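Local coordinates for protein sialidase B (Streptococcus pneumoniae serotype 4, PDB 4XJW) that hydrolyses alpha-(2->3)-, alpha-(2->6)- and alpha-(2->8)-glycosidic linkages of terminal sialic acid residues in oligosaccharides, glycoproteins and glycolipids, at residues 67-76 with 88-96; 261-271 with 383-393. The protein carries 1 engineered substitution. All coordinates share one frame; numbering follows the deposited sequence.

How the contacts relate
Contact 1 (67-76 with 88-96) lies in the N-terminal, concanavalin-like domain. Contact 2 (261-271 with 383-393) joins a long loop of the catalytic propeller to an inserted beta sheet. Contact 1 comes first in the sequence. Their centres are about 27 Å apart and their nearest atoms about 7 Å, without touching. Both lie within about 12 Å of probable active-site residues. The side chain of Ala-93 is about 10 Å from that of Arg-581, and that of Trp-270 about 12 Å from those of Arg-207 and Asp-232. The arginines probably bind substrate; Asp-232 is the probable proton acceptor. Neither contact contributes a residue to the Optactin pocket, which includes Tyr-212, Gln-456 and Glu-620.

Contact 1: 67-76 with 88-96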
loop_
_atom_site.group_PDB
_atom_site.type_symbol
_atom_site.label_atom_id
_atom_site.label_comp_id
_atom_site.label_asym_id
_atom_site.label_seq_id
_atom_site.Cartn_x
_atom_site.Cartn_y
_atom_site.Cartn_z
ATOM N N PHE A 67 5.569 13.867 21.208
ATOM C CA PHE A 67 4.128 14.124 21.113
ATOM C C PHE A 67 3.435 13.199 20.119
ATOM O O PHE A 67 4.091 12.531 19.303
ATOM C CB PHE A 67 3.842 15.589 20.744
ATOM C CG PHE A 67 4.272 15.961 19.344
ATOM C CD1 PHE A 67 3.396 15.820 18.271
ATOM C CD2 PHE A 67 5.557 16.440 19.101
ATOM C CE1 PHE A 67 3.793 16.142 16.982
ATOM C CE2 PHE A 67 5.960 16.780 17.816
ATOM C CZ PHE A 67 5.073 16.622 16.748
ATOM N N MET A 68 2.108 13.164 20.201
ATOM C CA MET A 68 1.287 12.466 19.223
ATOM C C MET A 68 0.064 13.300 18.875
ATOM O O MET A 68 -0.270 14.278 19.564
ATOM C CB MET A 68 0.828 11.103 19.736
ATOM C CG MET A 68 -0.060 11.186 20.970
ATOM S SD MET A 68 -0.706 9.579 21.490
ATOM C CE MET A 68 -2.006 9.306 20.294
ATOM N N ARG A 69 -0.606 12.901 17.805
ATOM C CA ARG A 69 -1.847 13.539 17.381
ATOM C C ARG A 69 -2.922 12.480 17.264
ATOM O O ARG A 69 -2.616 11.287 17.133
ATOM C CB ARG A 69 -1.674 14.243 16.031
ATOM C CG ARG A 69 -0.725 15.426 16.050
ATOM C CD ARG A 69 -0.757 16.172 14.718
ATOM N NE ARG A 69 0.201 17.276 14.683
ATOM C CZ ARG A 69 -0.066 18.519 15.082
ATOM N NH1 ARG A 69 -1.265 18.834 15.557
ATOM N NH2 ARG A 69 0.876 19.452 15.020
ATOM N N ASP A 70 -4.181 12.903 17.308
ATOM C CA ASP A 70 -5.270 11.937 17.228
ATOM C C ASP A 70 -5.445 11.344 15.820
ATOM O O ASP A 70 -6.334 10.528 15.593
ATOM C CB ASP A 70 -6.583 12.504 17.786
ATOM C CG ASP A 70 -7.149 13.633 16.946
ATOM O OD1 ASP A 70 -6.533 13.996 15.927
ATOM O OD2 ASP A 70 -8.215 14.162 17.329
ATOM N N SER A 71 -4.579 11.758 14.896
ATOM C CA SER A 71 -4.500 11.190 13.554
ATOM C C SER A 71 -3.606 9.964 13.561
ATOM O O SER A 71 -3.574 9.213 12.589
ATOM C CB SER A 71 -3.870 12.203 12.609
ATOM O OG SER A 71 -2.539 12.477 13.026
ATOM N N GLY A 72 -2.862 9.782 14.648
ATOM C CA GLY A 72 -1.906 8.693 14.735
ATOM C C GLY A 72 -0.476 9.133 14.457
ATOM O O GLY A 72 0.435 8.302 14.481
ATOM N N GLU A 73 -0.279 10.426 14.187
ATOM C CA GLU A 73 1.055 10.982 13.986
ATOM C C GLU A 73 1.873 10.933 15.278
ATOM O O GLU A 73 1.330 11.125 16.365
ATOM C CB GLU A 73 0.926 12.426 13.494
ATOM C CG GLU A 73 2.234 13.209 13.364
ATOM C CD GLU A 73 1.995 14.583 12.787
ATOM O OE1 GLU A 73 1.211 14.676 11.823
ATOM O OE2 GLU A 73 2.565 15.562 13.319
ATOM N N ILE A 74 3.171 10.670 15.158
ATOM C CA ILE A 74 4.096 10.769 16.281
ATOM C C ILE A 74 5.187 11.768 15.908
ATOM O O ILE A 74 5.558 11.883 14.736
ATOM C CB ILE A 74 4.730 9.389 16.618
ATOM C CG1 ILE A 74 5.339 9.373 18.025
ATOM C CG2 ILE A 74 5.791 9.017 15.597
ATOM C CD1 ILE A 74 4.307 9.323 19.141
ATOM N N GLY A 75 5.708 12.496 16.894
ATOM C CA GLY A 75 6.779 13.429 16.619
ATOM C C GLY A 75 7.558 13.830 17.848
ATOM O O GLY A 75 7.242 13.407 18.975
ATOM N N VAL A 76 8.609 14.613 17.613
ATOM C CA VAL A 76 9.374 15.227 18.690
ATOM C C VAL A 76 9.621 16.697 18.381
ATOM O O VAL A 76 9.661 17.112 17.218
ATOM C CB VAL A 76 10.747 14.567 18.939
ATOM C CG1 VAL A 76 10.586 13.120 19.403
ATOM C CG2 VAL A 76 11.627 14.665 17.701
ATOM N N LEU A 88 11.592 20.211 14.716
ATOM C CA LEU A 88 10.339 19.481 14.793
ATOM C C LEU A 88 10.417 18.359 13.768
ATOM O O LEU A 88 10.544 18.620 12.568
ATOM C CB LEU A 88 9.154 20.407 14.491
ATOM C CG LEU A 88 7.820 19.685 14.251
ATOM C CD1 LEU A 88 7.294 19.106 15.532
ATOM C CD2 LEU A 88 6.783 20.614 13.620
ATOM N N PHE A 89 10.371 17.116 14.248
ATOM C CA PHE A 89 10.374 15.942 13.368
ATOM C C PHE A 89 9.153 15.101 13.666
ATOM O O PHE A 89 8.807 14.895 14.825
ATOM C CB PHE A 89 11.619 15.083 13.596
ATOM C CG PHE A 89 12.893 15.852 13.525
ATOM C CD1 PHE A 89 13.254 16.497 12.350
ATOM C CD2 PHE A 89 13.725 15.944 14.626
ATOM C CE1 PHE A 89 14.434 17.225 12.275
ATOM C CE2 PHE A 89 14.904 16.668 14.558
ATOM C CZ PHE A 89 15.254 17.306 13.381
ATOM N N SER A 90 8.504 14.599 12.623
ATOM C CA SER A 90 7.302 13.811 12.840
ATOM C C SER A 90 7.006 12.946 11.632
ATOM O O SER A 90 7.558 13.163 10.550
ATOM C CB SER A 90 6.108 14.731 13.118
ATOM O OG SER A 90 5.746 15.414 11.930
ATOM N N ARG A 91 6.141 11.954 11.820
ATOM C CA ARG A 91 5.569 11.248 10.695
ATOM C C ARG A 91 4.124 10.874 10.985
ATOM O O ARG A 91 3.817 10.347 12.055
ATOM C CB ARG A 91 6.346 9.980 10.353
ATOM C CG ARG A 91 6.030 9.505 8.942
ATOM C CD ARG A 91 6.386 8.031 8.766
ATOM N NE ARG A 91 5.339 7.147 9.270
ATOM C CZ ARG A 91 5.369 5.824 9.145
ATOM N NH1 ARG A 91 6.402 5.250 8.535
ATOM N NH2 ARG A 91 4.368 5.090 9.631
ATOM N N PRO A 92 3.233 11.124 10.020
ATOM C CA PRO A 92 1.842 10.675 10.153
ATOM C C PRO A 92 1.733 9.150 10.280
ATOM O O PRO A 92 2.707 8.432 9.992
ATOM C CB PRO A 92 1.214 11.122 8.829
ATOM C CG PRO A 92 2.001 12.370 8.481
ATOM C CD PRO A 92 3.414 12.014 8.857
ATOM N N ALA A 93 0.554 8.690 10.710
ATOM C CA ALA A 93 0.170 7.273 10.675
ATOM C C ALA A 93 1.238 6.365 11.262
ATOM O O ALA A 93 1.669 5.416 10.613
ATOM C CB ALA A 93 -0.170 6.845 9.240
ATOM N N SER A 94 1.665 6.658 12.483
ATOM C CA SER A 94 2.714 5.864 13.133
ATOM C C SER A 94 2.229 4.949 14.265
ATOM O O SER A 94 3.007 4.131 14.761
ATOM C CB SER A 94 3.824 6.789 13.637
ATOM O OG SER A 94 4.480 7.424 12.557
ATOM N N LEU A 95 0.965 5.085 14.676
ATOM C CA LEU A 95 0.483 4.460 15.915
ATOM C C LEU A 95 -0.704 3.530 15.712
ATOM O O LEU A 95 -1.438 3.637 14.734
ATOM C CB LEU A 95 0.026 5.547 16.903
ATOM C CG LEU A 95 1.084 6.516 17.406
ATOM C CD1 LEU A 95 0.445 7.603 18.268
ATOM C CD2 LEU A 95 2.134 5.790 18.203
ATOM N N TRP A 96 -0.889 2.620 16.663
ATOM C CA TRP A 96 -2.134 1.873 16.792
ATOM C C TRP A 96 -2.925 2.392 17.981
ATOM O O TRP A 96 -2.347 2.928 18.938
ATOM C CB TRP A 96 -1.826 0.391 16.990
ATOM C CG TRP A 96 -1.748 -0.361 15.690
ATOM C CD1 TRP A 96 -0.676 -0.417 14.834
ATOM C CD2 TRP A 96 -2.787 -1.149 15.087
ATOM N NE1 TRP A 96 -0.992 -1.206 13.739
ATOM C CE2 TRP A 96 -2.281 -1.660 13.872
ATOM C CE3 TRP A 96 -4.104 -1.459 15.450
ATOM C CZ2 TRP A 96 -3.046 -2.468 13.020
ATOM C CZ3 TRP A 96 -4.855 -2.269 14.612
ATOM C CH2 TRP A 96 -4.324 -2.763 13.409
HETATM O O HOH W 1 -1.765 10.291 10.704
#
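Ile-74 pairs with Arg-91, and Val-76 with Phe-89, in the antiparallel hairpin of strands 74-80 and 85-91. This hairpin ends one side of a six-stranded sheet in the concanavalin-like N-terminal domain. Each of the two pairs is joined by two backbone hydrogen bonds. Gly-75 and Ser-90 form the non-hydrogen-bonded pair between them.

Glu-73, just before strand 74-80, lies at the open end of the hairpin. Its CB rests 3.9 Å from Pro-92 CA. CG is anti to the backbone N (chi1 174°), which places it beside the carbonyl carbon and 3.5 Å from Arg-91 O. The chain stays extended, and CD comes beside Ser-90 OG and CB. At the tip, OE1 lies 4.1 Å from Pro-92 CG. OE2 takes a weak hydrogen bond of 3.5 Å from Ser-90 OG. The same OE2 forms a salt bridge with Arg-69 NE at 3.2 Å, met from above the carboxylate plane. OE2 thus lies between Arg-69 of strand 63-69 and Ser-90 of strand 85-91, with only a weak bond to the latter.

Apolar groups pack on both sides of the hairpin. Leu-88 CD1 meets Phe-67 CE2 at 3.5 Å, and the two side chains cross at about a right angle. A face of the Phe-67 ring also lies over Gly-75 CA. On the other side, Leu-95 CD1 touches Met-68 CE at 3.6 Å, and Ile-74 CG2 packs on Ser-94 CB. Ile-74 and Val-76 continue onto Leu-108 and Phe-110 of strand 102-113, in the second sheet of the domain.

Beyond the strands, Ser-94 N donates to Gly-72 O at 2.9 Å, from above the carbonyl plane. A water also joins the two loops, accepting from Ala-93 N and donating to Ser-71 O.

Contact 2: 261-271 with 383-393; sequences NDYEEQLVYWP and QYSVDFDSGSL
Tyr-263 and Tyr-384 meet in a single parallel-type backbone bridge, in which Tyr-384 N donates to Asp-262 O and Glu-264 N to Tyr-384 O. Beyond it, the side-chain amide of Gln-266 takes over the pairing. Its OE1 accepts from Val-386 N at 2.7 Å on an in-plane lone pair, and its NE2 donates to Val-386 O at 2.8 Å. One flat group so satisfies both polar backbone atoms of Val-386.

Tyr-384 CB sits over the centre of the Tyr-263 ring, 3.4 Å from its centroid. The two rings are nearly parallel, at 17°, but slid apart. Val-386 CG1 meets the edge of the Tyr-263 ring. The hydroxyls of these tyrosines bond onward, Tyr-263 OH to Glu-395 and Tyr-384 OH to Asp-410.

Ser-385 OG donates to Glu-264 OE1 at 2.6 Å, on the anti side but tilted out of the carboxylate plane; Asn-398 ND2 also bonds this OG. In Gln-383 the chain points away from its own amide nitrogen (chi1 -169°) and carries NE2 to Asn-261 O, 2.9 Å away.

At the far end, the edge of Phe-388 points into the face of Trp-270, with planes at 85°. Pro-271 CD lies over a face of Phe-388, 3.4 Å from CZ. Trp-270 NE1 is bonded to Ser-279 O.

The arrangement docks an irregular loop of the sialidase beta-propeller along the hairpin 377-387/394-398 of the inserted beta sheet.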
loop_
_atom_site.group_PDB
_atom_site.type_symbol
_atom_site.label_atom_id
_atom_site.label_comp_id
_atom_site.label_asym_id
_atom_site.label_seq_id
_atom_site.Cartn_x
_atom_site.Cartn_y
_atom_site.Cartn_z
ATOM N N ASN A 261 13.230 -3.645 -15.901
ATOM C CA ASN A 261 14.606 -3.384 -15.494
ATOM C C ASN A 261 15.219 -2.154 -16.141
ATOM O O ASN A 261 16.441 -1.944 -16.067
ATOM C CB ASN A 261 15.474 -4.616 -15.737
ATOM C CG ASN A 261 15.151 -5.741 -14.770
ATOM O OD1 ASN A 261 15.007 -5.513 -13.566
ATOM N ND2 ASN A 261 15.008 -6.945 -15.290
ATOM N N ASP A 262 14.368 -1.332 -16.747
ATOM C CA ASP A 262 14.827 -0.081 -17.330
ATOM C C ASP A 262 15.347 0.896 -16.267
ATOM O O ASP A 262 16.235 1.706 -16.545
ATOM C CB ASP A 262 13.747 0.566 -18.218
ATOM C CG ASP A 262 12.369 0.657 -17.550
ATOM O OD1 ASP A 262 11.963 -0.285 -16.829
ATOM O OD2 ASP A 262 11.668 1.664 -17.799
ATOM N N TYR A 263 14.793 0.815 -15.059
ATOM C CA TYR A 263 15.319 1.542 -13.911
ATOM C C TYR A 263 15.760 0.579 -12.815
ATOM O O TYR A 263 15.140 -0.474 -12.622
ATOM C CB TYR A 263 14.266 2.501 -13.362
ATOM C CG TYR A 263 14.185 3.812 -14.103
ATOM C CD1 TYR A 263 13.870 3.846 -15.458
ATOM C CD2 TYR A 263 14.422 5.007 -13.453
ATOM C CE1 TYR A 263 13.785 5.042 -16.153
ATOM C CE2 TYR A 263 14.332 6.231 -14.139
ATOM C CZ TYR A 263 14.019 6.230 -15.490
ATOM O OH TYR A 263 13.944 7.416 -16.188
ATOM N N GLU A 264 16.839 0.941 -12.117
ATOM C CA GLU A 264 17.359 0.161 -10.993
ATOM C C GLU A 264 16.336 0.048 -9.856
ATOM O O GLU A 264 15.572 0.974 -9.605
ATOM C CB GLU A 264 18.658 0.801 -10.478
ATOM C CG GLU A 264 19.311 0.098 -9.281
ATOM C CD GLU A 264 20.389 0.937 -8.596
ATOM O OE1 GLU A 264 20.507 2.146 -8.887
ATOM O OE2 GLU A 264 21.121 0.381 -7.754
ATOM N N GLU A 265 16.326 -1.091 -9.171
ATOM C CA GLU A 265 15.529 -1.233 -7.958
ATOM C C GLU A 265 16.263 -0.544 -6.811
ATOM O O GLU A 265 17.205 -1.110 -6.239
ATOM C CB GLU A 265 15.308 -2.715 -7.642
ATOM C CG GLU A 265 14.487 -3.459 -8.696
ATOM C CD GLU A 265 14.965 -4.897 -8.892
ATOM O OE1 GLU A 265 15.766 -5.384 -8.061
ATOM O OE2 GLU A 265 14.540 -5.532 -9.875
ATOM N N GLN A 266 15.850 0.678 -6.486
ATOM C CA GLN A 266 16.527 1.474 -5.469
ATOM C C GLN A 266 15.643 1.714 -4.265
ATOM O O GLN A 266 14.475 2.084 -4.413
ATOM C CB GLN A 266 16.889 2.850 -6.025
ATOM C CG GLN A 266 18.103 2.907 -6.904
ATOM C CD GLN A 266 18.253 4.275 -7.527
ATOM O OE1 GLN A 266 17.756 4.520 -8.619
ATOM N NE2 GLN A 266 18.928 5.180 -6.825
ATOM N N LEU A 267 16.224 1.539 -3.085
ATOM C CA LEU A 267 15.579 1.873 -1.826
ATOM C C LEU A 267 15.859 3.357 -1.580
ATOM O O LEU A 267 16.947 3.727 -1.137
ATOM C CB LEU A 267 16.156 0.988 -0.709
ATOM C CG LEU A 267 15.401 0.796 0.605
ATOM C CD1 LEU A 267 14.105 0.064 0.373
ATOM C CD2 LEU A 267 16.262 0.028 1.616
ATOM N N VAL A 268 14.887 4.209 -1.896
ATOM C CA VAL A 268 15.087 5.656 -1.838
ATOM C C VAL A 268 14.174 6.268 -0.792
ATOM O O VAL A 268 12.994 5.912 -0.692
ATOM C CB VAL A 268 14.783 6.326 -3.198
ATOM C CG1 VAL A 268 15.158 7.803 -3.167
ATOM C CG2 VAL A 268 15.523 5.612 -4.317
ATOM N N TYR A 269 14.724 7.172 0.006
ATOM C CA TYR A 269 13.905 8.011 0.861
ATOM C C TYR A 269 13.300 9.112 -0.002
ATOM O O TYR A 269 14.002 10.021 -0.436
ATOM C CB TYR A 269 14.746 8.643 1.973
ATOM C CG TYR A 269 13.970 9.690 2.722
ATOM C CD1 TYR A 269 13.065 9.332 3.717
ATOM C CD2 TYR A 269 14.105 11.043 2.406
ATOM C CE1 TYR A 269 12.324 10.298 4.386
ATOM C CE2 TYR A 269 13.378 12.010 3.072
ATOM C CZ TYR A 269 12.490 11.631 4.063
ATOM O OH TYR A 269 11.769 12.602 4.723
ATOM N N TRP A 270 12.002 9.027 -0.262
ATOM C CA TRP A 270 11.339 10.026 -1.089
ATOM C C TRP A 270 10.991 11.231 -0.232
ATOM O O TRP A 270 10.458 11.083 0.866
ATOM C CB TRP A 270 10.078 9.441 -1.730
ATOM C CG TRP A 270 9.910 9.888 -3.150
ATOM C CD1 TRP A 270 8.999 10.795 -3.635
ATOM C CD2 TRP A 270 10.726 9.506 -4.254
ATOM N NE1 TRP A 270 9.182 10.963 -4.982
ATOM C CE2 TRP A 270 10.234 10.183 -5.390
ATOM C CE3 TRP A 270 11.809 8.631 -4.404
ATOM C CZ2 TRP A 270 10.803 10.014 -6.663
ATOM C CZ3 TRP A 270 12.362 8.466 -5.651
ATOM C CH2 TRP A 270 11.867 9.156 -6.765
ATOM N N PRO A 271 11.291 12.439 -0.730
ATOM C CA PRO A 271 11.066 13.655 0.062
ATOM C C PRO A 271 9.592 13.891 0.413
ATOM O O PRO A 271 8.697 13.655 -0.418
ATOM C CB PRO A 271 11.620 14.772 -0.841
ATOM C CG PRO A 271 11.588 14.202 -2.232
ATOM C CD PRO A 271 11.850 12.722 -2.064
ATOM N N GLN A 383 20.584 1.240 -18.339
ATOM C CA GLN A 383 19.658 1.410 -17.221
ATOM C C GLN A 383 19.759 2.811 -16.596
ATOM O O GLN A 383 20.799 3.471 -16.690
ATOM C CB GLN A 383 19.938 0.326 -16.176
ATOM C CG GLN A 383 18.884 0.196 -15.067
ATOM C CD GLN A 383 19.263 -0.842 -14.023
ATOM O OE1 GLN A 383 20.202 -0.647 -13.252
ATOM N NE2 GLN A 383 18.533 -1.952 -13.997
ATOM N N TYR A 384 18.668 3.265 -15.976
ATOM C CA TYR A 384 18.651 4.526 -15.242
ATOM C C TYR A 384 18.637 4.294 -13.738
ATOM O O TYR A 384 18.136 3.273 -13.263
ATOM C CB TYR A 384 17.401 5.332 -15.580
ATOM C CG TYR A 384 17.328 5.863 -16.994
ATOM C CD1 TYR A 384 16.802 5.087 -18.021
ATOM C CD2 TYR A 384 17.746 7.156 -17.294
ATOM C CE1 TYR A 384 16.712 5.576 -19.315
ATOM C CE2 TYR A 384 17.659 7.650 -18.581
ATOM C CZ TYR A 384 17.141 6.860 -19.586
ATOM O OH TYR A 384 17.053 7.352 -20.872
ATOM N N SER A 385 19.165 5.268 -13.003
ATOM C CA SER A 385 19.038 5.329 -11.553
ATOM C C SER A 385 18.505 6.715 -11.208
ATOM O O SER A 385 18.600 7.633 -12.019
ATOM C CB SER A 385 20.391 5.120 -10.885
ATOM O OG SER A 385 20.789 3.760 -10.906
ATOM N N VAL A 386 17.953 6.877 -10.010
ATOM C CA VAL A 386 17.448 8.178 -9.581
ATOM C C VAL A 386 18.159 8.692 -8.333
ATOM O O VAL A 386 18.626 7.915 -7.512
ATOM C CB VAL A 386 15.921 8.162 -9.357
ATOM C CG1 VAL A 386 15.216 7.650 -10.583
ATOM C CG2 VAL A 386 15.557 7.335 -8.135
ATOM N N ASP A 387 18.237 10.010 -8.187
ATOM C CA ASP A 387 18.806 10.597 -6.975
ATOM C C ASP A 387 18.295 12.020 -6.769
ATOM O O ASP A 387 17.759 12.646 -7.691
ATOM C CB ASP A 387 20.336 10.608 -7.031
ATOM C CG ASP A 387 20.875 11.662 -7.980
ATOM O OD1 ASP A 387 21.050 12.822 -7.545
ATOM O OD2 ASP A 387 21.116 11.331 -9.160
ATOM N N PHE A 388 18.472 12.520 -5.551
ATOM C CA PHE A 388 18.102 13.884 -5.200
ATOM C C PHE A 388 19.344 14.653 -4.758
ATOM O O PHE A 388 19.235 15.653 -4.053
ATOM C CB PHE A 388 17.082 13.888 -4.059
ATOM C CG PHE A 388 15.695 13.473 -4.474
ATOM C CD1 PHE A 388 14.788 14.409 -4.939
ATOM C CD2 PHE A 388 15.302 12.143 -4.395
ATOM C CE1 PHE A 388 13.503 14.035 -5.317
ATOM C CE2 PHE A 388 14.028 11.762 -4.769
ATOM C CZ PHE A 388 13.127 12.705 -5.239
ATOM N N ASP A 389 20.519 14.178 -5.167
ATOM C CA ASP A 389 21.782 14.794 -4.741
ATOM C C ASP A 389 21.922 16.270 -5.135
ATOM O O ASP A 389 22.637 17.027 -4.472
ATOM C CB ASP A 389 22.976 13.999 -5.269
ATOM C CG ASP A 389 23.042 12.595 -4.700
ATOM O OD1 ASP A 389 22.226 12.277 -3.808
ATOM O OD2 ASP A 389 23.917 11.816 -5.138
ATOM N N SER A 390 21.248 16.678 -6.205
ATOM C CA SER A 390 21.322 18.066 -6.664
ATOM C C SER A 390 20.242 18.939 -6.031
ATOM O O SER A 390 20.202 20.146 -6.264
ATOM C CB SER A 390 21.215 18.141 -8.188
ATOM O OG SER A 390 19.891 17.879 -8.628
ATOM N N GLY A 391 19.368 18.329 -5.234
ATOM C CA GLY A 391 18.288 19.059 -4.594
ATOM C C GLY A 391 16.957 18.902 -5.313
ATOM O O GLY A 391 15.918 19.372 -4.840
ATOM N N SER A 392 16.996 18.262 -6.477
ATOM C CA SER A 392 15.783 17.916 -7.212
ATOM C C SER A 392 15.949 16.503 -7.759
ATOM O O SER A 392 17.059 15.967 -7.766
ATOM C CB SER A 392 15.519 18.919 -8.341
ATOM O OG SER A 392 16.532 18.873 -9.331
ATOM N N LEU A 393 14.853 15.888 -8.190
ATOM C CA LEU A 393 14.934 14.546 -8.751
ATOM C C LEU A 393 15.678 14.553 -10.083
ATOM O O LEU A 393 15.372 15.344 -10.982
ATOM C CB LEU A 393 13.537 13.951 -8.934
ATOM C CG LEU A 393 13.475 12.626 -9.702
ATOM C CD1 LEU A 393 14.165 11.535 -8.914
ATOM C CD2 LEU A 393 12.035 12.245 -10.024
#